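Local coordinates for protein PilM (Pseudomonas aeruginosa, PDB 3HG9) that is of unknown function, but belongs to the PilM family and is probably connected with the assembly of a pilus, at residues B[34-39]-B[59-64]; B[19-24]-B[48-53]. One frame throughout, in Å; residues are numbered along the deposited sequence.

Contact 1 of 2, residues B[34-39]-B[59-64]; sequences PGFSGS and GYIAAG
The Y60 ring receives S39 OG at its edge, in the ring plane, with the hydroxyl oxygen 3.0 Å from CD1, while S37 O approaches CE1 obliquely; the F36 ring has the I61 methyl CD1 coming in at an oblique angle, and G38 N lies over one face, though the model is overcrowded here and this detail is doubtful. CD1 of F36 and CD1 of I61 lie 4.1 Å apart, the two side chains crossing at about a right angle. I61 also reaches the loop backbone with its other branch: because CG2 stands anti to the backbone N (CG1 at chi1 -65°), it points at F36 O, 3.6 Å away. The one hydrogen bond spanning the segments is the 3.0 Å donation from S39 OG to G59 O, made in the carbonyl plane on a lone pair, with a C=O...donor angle of 141°. A long CA-H...O contact, S37 CA to I61 O at 3.6 Å, adds a weaker tie. The two segments run roughly antiparallel and come as close as 4.5 Å between CA of G38 and CA of Y60, yet 34-39 is not a regular strand. This is an irregular loop laid along strand 57-62, whose antiparallel partner is strand 65-70. There the backbones of Y60 and Y67 are hydrogen-bonded and Y60 packs on F69, while P111 of the second subunit packs on Y60 and A62.

Contact 2 of 2, residues B[19-24]-B[48-53]; sequences LLLYRS and PAWFRK
Helix segment 19-24 and the irregular segment 48-53 keep their backbones well apart, 9.9 Å between CA of L21 and CA of P48 and 8.3 Å between CA of Y22 and CA of K53, and the space is bridged by side chains. L21 divides its two methyls between three partners. A chi1 of -179° swings CG of L21 away from the backbone N and carries both methyls toward the loop: CD2 lies over one face of the F51 ring, 4.4 Å from CZ, and also approaches P48 CG, whereas CD1 comes obliquely to W50 CH2 at 4.1 Å. The indole meets L21 from the opposite direction, and P48 CB sits 3.4 Å above its plane, offset toward the rim. A weak hydrogen bond from F51 N to P48 O closes a type I beta turn, P48 to F51, which brings proline, indole and phenyl ring to one leucine. This is loop-on-helix packing: the connection between helix 12-31 and strand 57-62 folds back against the helix it follows, with F51 also touching S18 and P48 touching R25. One residue further along the helix, the Y22 ring meets K53 CG, which is 4.1 Å from CD1 and equally far from CE1, at an oblique angle. The lysine chain bends beyond CG (chi2 -97°), and its NZ ends in a salt bridge with D42 of the same loop. Y22 also lies against L57 and A68 of the two strands.

Contacts 1 and 2 illustrate how a long irregular connection can pack on both elements it joins. Along the chain the segments come in the order 19-24, 34-39, 48-53, 59-64, so the contacts interleave: the loop between helix 12-31 and strand 57-62 supplies one segment to each, first lying against the strand and later against the helix. Their centres are 18 Å apart, but the two contacts touch, Y22 CE2 packing 3.6 Å from G59 N. P111 of the second subunit packs on Y60 and A62; at contact 2 that subunit meets L19 and R23, which do not face the loop, so helix 12-31 and strand 57-62 both carry the loop and meet the second subunit.

Contact 1 of 2, residues B[34-39]-B[59-64]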
loop_
_atom_site.group_PDB
_atom_site.type_symbol
_atom_site.label_atom_id
_atom_site.label_comp_id
_atom_site.label_asym_id
_atom_site.label_seq_id
_atom_site.Cartn_x
_atom_site.Cartn_y
_atom_site.Cartn_z
ATOM N N PRO B 34 -1.669 -11.135 17.630
ATOM C CA PRO B 34 -2.957 -11.021 16.991
ATOM C C PRO B 34 -4.086 -10.856 18.001
ATOM O O PRO B 34 -4.091 -11.516 19.074
ATOM C CB PRO B 34 -3.087 -12.347 16.227
ATOM C CG PRO B 34 -1.769 -13.027 16.355
ATOM C CD PRO B 34 -1.218 -12.535 17.621
ATOM N N GLY B 35 -5.032 -9.977 17.646
ATOM C CA GLY B 35 -6.141 -9.587 18.517
ATOM C C GLY B 35 -5.635 -8.527 19.471
ATOM O O GLY B 35 -5.184 -8.842 20.574
ATOM N N PHE B 36 -5.673 -7.273 19.028
ATOM C CA PHE B 36 -5.163 -6.159 19.811
ATOM C C PHE B 36 -5.662 -4.848 19.234
ATOM O O PHE B 36 -5.793 -4.720 18.005
ATOM C CB PHE B 36 -3.635 -6.154 19.793
ATOM C CG PHE B 36 -3.020 -5.228 20.814
ATOM C CD1 PHE B 36 -1.756 -4.669 20.596
ATOM C CD2 PHE B 36 -3.706 -4.909 21.997
ATOM C CE1 PHE B 36 -1.162 -3.822 21.540
ATOM C CE2 PHE B 36 -3.123 -4.057 22.968
ATOM C CZ PHE B 36 -1.835 -3.516 22.726
ATOM N N SER B 37 -5.927 -3.876 20.105
ATOM C CA SER B 37 -6.307 -2.564 19.605
ATOM C C SER B 37 -5.501 -1.405 20.166
ATOM O O SER B 37 -5.989 -0.509 20.844
ATOM C CB SER B 37 -7.819 -2.354 19.640
ATOM O OG SER B 37 -8.410 -3.096 18.589
ATOM N N GLY B 38 -4.234 -1.415 19.766
ATOM C CA GLY B 38 -3.250 -0.449 20.222
ATOM C C GLY B 38 -3.215 -0.389 21.738
ATOM O O GLY B 38 -3.693 -1.274 22.444
ATOM N N SER B 39 -2.653 0.672 22.261
ATOM C CA SER B 39 -2.041 1.683 21.497
ATOM C C SER B 39 -0.708 1.543 22.142
ATOM O O SER B 39 -0.345 2.397 22.939
ATOM C CB SER B 39 -2.650 3.033 21.833
ATOM O OG SER B 39 -3.138 3.682 20.660
ATOM N N GLY B 59 0.538 6.022 17.532
ATOM C CA GLY B 59 0.204 4.891 16.721
ATOM C C GLY B 59 -1.012 4.248 17.319
ATOM O O GLY B 59 -1.268 4.498 18.482
ATOM N N TYR B 60 -1.733 3.412 16.536
ATOM C CA TYR B 60 -2.946 2.681 16.964
ATOM C C TYR B 60 -3.011 1.344 16.193
ATOM O O TYR B 60 -2.277 1.117 15.217
ATOM C CB TYR B 60 -4.201 3.538 16.663
ATOM C CG TYR B 60 -5.476 3.239 17.453
ATOM C CD1 TYR B 60 -5.488 3.355 18.850
ATOM C CD2 TYR B 60 -6.683 2.894 16.815
ATOM C CE1 TYR B 60 -6.650 3.087 19.602
ATOM C CE2 TYR B 60 -7.850 2.636 17.559
ATOM C CZ TYR B 60 -7.818 2.742 18.967
ATOM O OH TYR B 60 -8.903 2.500 19.799
ATOM N N ILE B 61 -3.878 0.445 16.597
ATOM C CA ILE B 61 -4.108 -0.699 15.768
ATOM C C ILE B 61 -5.599 -0.772 15.844
ATOM O O ILE B 61 -6.236 -0.289 16.827
ATOM C CB ILE B 61 -3.410 -1.994 16.286
ATOM C CG1 ILE B 61 -1.892 -1.813 16.227
ATOM C CG2 ILE B 61 -3.798 -3.248 15.444
ATOM C CD1 ILE B 61 -1.081 -2.839 16.959
ATOM N N ALA B 62 -6.161 -1.341 14.789
ATOM C CA ALA B 62 -7.579 -1.559 14.692
ATOM C C ALA B 62 -7.731 -2.592 13.547
ATOM O O ALA B 62 -7.132 -2.418 12.476
ATOM C CB ALA B 62 -8.276 -0.251 14.383
ATOM N N ALA B 63 -8.498 -3.669 13.787
ATOM C CA ALA B 63 -8.252 -4.934 13.104
ATOM C C ALA B 63 -6.777 -5.202 13.382
ATOM O O ALA B 63 -6.190 -4.464 14.174
ATOM C CB ALA B 63 -8.540 -4.813 11.579
ATOM N N GLY B 64 -6.178 -6.244 12.790
ATOM C CA GLY B 64 -4.682 -6.372 12.770
ATOM C C GLY B 64 -3.919 -5.416 11.816
ATOM O O GLY B 64 -2.791 -5.695 11.419
#

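Contact 2 of 2, residues B[19-24]-B[48-53]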
loop_
_atom_site.group_PDB
_atom_site.type_symbol
_atom_site.label_atom_id
_atom_site.label_comp_id
_atom_site.label_asym_id
_atom_site.label_seq_id
_atom_site.Cartn_x
_atom_site.Cartn_y
_atom_site.Cartn_z
ATOM N N LEU B 19 8.298 8.669 11.661
ATOM C CA LEU B 19 6.997 8.111 11.490
ATOM C C LEU B 19 7.070 6.712 10.801
ATOM O O LEU B 19 6.548 5.715 11.329
ATOM C CB LEU B 19 6.139 9.083 10.683
ATOM C CG LEU B 19 4.675 8.619 10.666
ATOM C CD1 LEU B 19 3.780 9.872 10.724
ATOM C CD2 LEU B 19 4.298 7.808 9.415
ATOM N N LEU B 20 7.713 6.630 9.634
ATOM C CA LEU B 20 7.648 5.365 8.846
ATOM C C LEU B 20 8.259 4.259 9.671
ATOM O O LEU B 20 7.756 3.092 9.747
ATOM C CB LEU B 20 8.392 5.503 7.518
ATOM C CG LEU B 20 7.488 6.397 6.751
ATOM C CD1 LEU B 20 7.992 6.694 5.366
ATOM C CD2 LEU B 20 6.046 5.780 6.763
ATOM N N LEU B 21 9.327 4.641 10.336
ATOM C CA LEU B 21 10.033 3.698 11.136
ATOM C C LEU B 21 9.184 3.205 12.317
ATOM O O LEU B 21 9.238 2.018 12.676
ATOM C CB LEU B 21 11.276 4.385 11.617
ATOM C CG LEU B 21 12.189 3.572 12.475
ATOM C CD1 LEU B 21 13.474 4.364 12.369
ATOM C CD2 LEU B 21 11.670 3.465 13.929
ATOM N N TYR B 22 8.415 4.102 12.934
ATOM C CA TYR B 22 7.546 3.720 14.103
ATOM C C TYR B 22 6.429 2.845 13.594
ATOM O O TYR B 22 6.136 1.771 14.138
ATOM C CB TYR B 22 6.929 4.949 14.688
ATOM C CG TYR B 22 6.071 4.763 15.901
ATOM C CD1 TYR B 22 6.627 4.720 17.167
ATOM C CD2 TYR B 22 4.672 4.773 15.790
ATOM C CE1 TYR B 22 5.779 4.571 18.339
ATOM C CE2 TYR B 22 3.824 4.654 16.929
ATOM C CZ TYR B 22 4.375 4.541 18.177
ATOM O OH TYR B 22 3.528 4.452 19.258
ATOM N N ARG B 23 5.842 3.304 12.495
ATOM C CA ARG B 23 4.823 2.529 11.814
ATOM C C ARG B 23 5.207 1.044 11.662
ATOM O O ARG B 23 4.394 0.115 11.917
ATOM C CB ARG B 23 4.483 3.118 10.418
ATOM C CG ARG B 23 3.251 2.392 9.814
ATOM C CD ARG B 23 2.801 2.941 8.514
ATOM N NE ARG B 23 3.550 2.373 7.387
ATOM C CZ ARG B 23 3.234 2.561 6.106
ATOM N NH1 ARG B 23 2.168 3.291 5.817
ATOM N NH2 ARG B 23 3.992 2.032 5.108
ATOM N N SER B 24 6.426 0.794 11.231
ATOM C CA SER B 24 6.763 -0.582 10.944
ATOM C C SER B 24 6.873 -1.415 12.189
ATOM O O SER B 24 6.598 -2.619 12.147
ATOM C CB SER B 24 8.054 -0.634 10.149
ATOM O OG SER B 24 7.803 -0.189 8.865
ATOM N N PRO B 48 14.582 1.252 18.458
ATOM C CA PRO B 48 16.021 1.448 18.638
ATOM C C PRO B 48 16.397 2.252 19.882
ATOM O O PRO B 48 15.654 3.139 20.317
ATOM C CB PRO B 48 16.451 2.217 17.368
ATOM C CG PRO B 48 15.207 2.218 16.410
ATOM C CD PRO B 48 14.157 1.347 17.033
ATOM N N ALA B 49 17.586 1.933 20.397
ATOM C CA ALA B 49 18.170 2.540 21.552
ATOM C C ALA B 49 18.082 4.031 21.382
ATOM O O ALA B 49 17.413 4.728 22.183
ATOM C CB ALA B 49 19.648 2.075 21.720
ATOM N N TRP B 50 18.733 4.488 20.307
ATOM C CA TRP B 50 18.907 5.930 20.016
ATOM C C TRP B 50 17.607 6.715 19.803
ATOM O O TRP B 50 17.547 7.916 20.075
ATOM C CB TRP B 50 19.746 6.102 18.757
ATOM C CG TRP B 50 19.508 5.086 17.631
ATOM C CD1 TRP B 50 20.214 3.909 17.402
ATOM C CD2 TRP B 50 18.585 5.209 16.524
ATOM N NE1 TRP B 50 19.761 3.293 16.236
ATOM C CE2 TRP B 50 18.751 4.060 15.696
ATOM C CE3 TRP B 50 17.608 6.168 16.167
ATOM C CZ2 TRP B 50 17.985 3.857 14.532
ATOM C CZ3 TRP B 50 16.848 5.958 15.023
ATOM C CH2 TRP B 50 17.058 4.821 14.203
ATOM N N PHE B 51 16.586 6.031 19.275
ATOM C CA PHE B 51 15.311 6.654 18.947
ATOM C C PHE B 51 14.616 7.114 20.194
ATOM O O PHE B 51 14.304 6.277 21.068
ATOM C CB PHE B 51 14.426 5.625 18.273
ATOM C CG PHE B 51 13.296 6.201 17.525
ATOM C CD1 PHE B 51 13.526 6.916 16.354
ATOM C CD2 PHE B 51 11.976 5.993 17.946
ATOM C CE1 PHE B 51 12.490 7.441 15.648
ATOM C CE2 PHE B 51 10.883 6.570 17.241
ATOM C CZ PHE B 51 11.146 7.258 16.084
ATOM N N ARG B 52 14.365 8.430 20.240
ATOM C CA ARG B 52 13.591 9.147 21.265
ATOM C C ARG B 52 12.304 9.572 20.542
ATOM O O ARG B 52 12.282 10.586 19.830
ATOM C CB ARG B 52 14.365 10.400 21.727
ATOM C CG ARG B 52 15.140 10.337 23.149
ATOM C CD ARG B 52 14.246 10.874 24.357
ATOM N NE ARG B 52 13.578 9.842 25.220
ATOM C CZ ARG B 52 12.412 9.199 24.979
ATOM N NH1 ARG B 52 11.694 9.430 23.878
ATOM N NH2 ARG B 52 11.945 8.316 25.860
ATOM N N LYS B 53 11.238 8.778 20.633
ATOM C CA LYS B 53 10.041 9.101 19.877
ATOM C C LYS B 53 9.612 10.497 20.307
ATOM O O LYS B 53 9.733 10.820 21.482
ATOM C CB LYS B 53 8.925 8.060 20.125
ATOM C CG LYS B 53 7.668 8.148 19.178
ATOM C CD LYS B 53 6.508 8.938 19.814
ATOM C CE LYS B 53 5.676 8.099 20.804
ATOM N NZ LYS B 53 6.320 7.679 22.078
#